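Local coordinates for beta-1,4-exocellulase (Thermobifida fusca, PDB 4B4H), which probably hydrolyses beta-1,4-glycosidic bonds of cellulose as a family 6 cellobiohydrolase, of which this chain is the catalytic domain, at residues 23-28 / 402-407. Residues are numbered along the deposited sequence; the frame is centred on the assembly and turned at random.
Sequences AAEPGG and GHWFSA
OE2 of E25 is gripped by two donors from 402-407: the indole nitrogen NE1 of W404 at 2.8 Å and the hydroxyl OG of S406 at 2.6 Å. The indole N-H reaches the anti side of the oxygen with an N-H...O angle of 155°, and OE2 lies close to the ring plane, so the bond is made at the ring edge. The hydroxyl arrives on the syn side, tilted out of the carboxylate plane; OE1 of E25 also lies 2.8 Å from OG of S406, which places the hydroxyl near both oxygens. Carboxylate and indole planes are 19° apart, nearly parallel. In E25 a bend at chi2 (-75°) turns the carboxylate to the two donors, and CG of E25 lies 3.9 Å from NE1 of W404. W404 is rotated so that CG stands opposite the backbone nitrogen, which sets the NE1 edge of the indole against E25, while the ring also meets F409 and its side chain lies about 4 Å from that of E357, a predicted substrate-binding residue. Replacing the glutamate by an alanine removes the shared acceptor and is likely to leave the indole N-H and the S406 hydroxyl without their common mate and the indole less firmly fixed in rotation. In this surface contact one carboxylate oxygen joins the turn after helix 16-24 to the start of helix 406-414, and the two donated bonds probably stabilise its negative charge.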
# COMPACT_ATOMS: atom_id res chain seq x y z
N ALA A 23 4.69 -15.20 15.82
CA ALA A 23 5.26 -15.74 17.06
C ALA A 23 5.80 -17.16 16.91
O ALA A 23 6.66 -17.57 17.69
CB ALA A 23 4.23 -15.68 18.19
N ALA A 24 5.29 -17.89 15.92
CA ALA A 24 5.72 -19.27 15.67
C ALA A 24 7.08 -19.38 14.98
O ALA A 24 7.74 -20.41 15.06
CB ALA A 24 4.68 -20.00 14.85
N GLU A 25 7.48 -18.32 14.29
CA GLU A 25 8.79 -18.29 13.65
C GLU A 25 9.88 -17.97 14.66
O GLU A 25 9.66 -17.18 15.57
CB GLU A 25 8.82 -17.25 12.53
CG GLU A 25 7.85 -17.55 11.41
CD GLU A 25 8.31 -18.67 10.50
OE1 GLU A 25 9.48 -19.12 10.62
OE2 GLU A 25 7.51 -19.09 9.64
N PRO A 26 11.07 -18.58 14.50
CA PRO A 26 12.18 -18.26 15.40
C PRO A 26 12.39 -16.75 15.52
O PRO A 26 12.68 -16.08 14.54
CB PRO A 26 13.39 -18.93 14.73
CG PRO A 26 12.81 -20.04 13.94
CD PRO A 26 11.45 -19.58 13.48
N GLY A 27 12.19 -16.23 16.73
CA GLY A 27 12.36 -14.81 17.00
C GLY A 27 11.18 -13.94 16.60
O GLY A 27 11.21 -12.72 16.79
N GLY A 28 10.14 -14.57 16.07
CA GLY A 28 8.94 -13.87 15.62
C GLY A 28 8.14 -13.20 16.73
O GLY A 28 7.37 -12.29 16.46
N GLY A 402 -1.00 -14.00 0.27
CA GLY A 402 -1.61 -14.07 1.59
C GLY A 402 -1.25 -15.30 2.41
O GLY A 402 -1.48 -15.33 3.61
N HIS A 403 -0.70 -16.33 1.75
CA HIS A 403 -0.27 -17.55 2.43
C HIS A 403 1.04 -17.29 3.11
O HIS A 403 1.81 -16.47 2.65
CB HIS A 403 -0.12 -18.69 1.43
CG HIS A 403 -1.42 -19.34 1.03
ND1 HIS A 403 -1.52 -20.65 0.76
CD2 HIS A 403 -2.71 -18.82 0.90
CE1 HIS A 403 -2.79 -20.96 0.44
NE2 HIS A 403 -3.52 -19.83 0.53
N TRP A 404 1.29 -17.99 4.20
CA TRP A 404 2.49 -17.76 4.97
C TRP A 404 3.76 -18.08 4.21
O TRP A 404 3.87 -19.15 3.61
CB TRP A 404 2.44 -18.53 6.28
CG TRP A 404 3.46 -17.99 7.23
CD1 TRP A 404 4.66 -18.57 7.62
CD2 TRP A 404 3.45 -16.67 7.88
NE1 TRP A 404 5.35 -17.75 8.47
CE2 TRP A 404 4.67 -16.59 8.67
CE3 TRP A 404 2.56 -15.59 7.89
CZ2 TRP A 404 4.98 -15.48 9.44
CZ3 TRP A 404 2.88 -14.48 8.67
CH2 TRP A 404 4.05 -14.43 9.42
N PHE A 405 4.73 -17.16 4.22
CA PHE A 405 5.98 -17.32 3.47
C PHE A 405 7.14 -17.24 4.46
O PHE A 405 7.62 -16.15 4.76
CB PHE A 405 6.06 -16.21 2.41
CG PHE A 405 7.14 -16.40 1.36
CD1 PHE A 405 7.93 -17.54 1.29
CD2 PHE A 405 7.35 -15.39 0.42
CE1 PHE A 405 8.91 -17.67 0.31
CE2 PHE A 405 8.32 -15.51 -0.56
CZ PHE A 405 9.11 -16.65 -0.62
N SER A 406 7.56 -18.41 4.96
CA SER A 406 8.50 -18.46 6.09
C SER A 406 9.90 -17.95 5.75
O SER A 406 10.48 -17.14 6.49
CB SER A 406 8.56 -19.88 6.68
OG SER A 406 9.29 -19.87 7.90
N ALA A 407 10.46 -18.44 4.64
CA ALA A 407 11.71 -17.90 4.14
C ALA A 407 11.70 -16.35 4.08
O ALA A 407 12.64 -15.70 4.55
CB ALA A 407 12.06 -18.51 2.78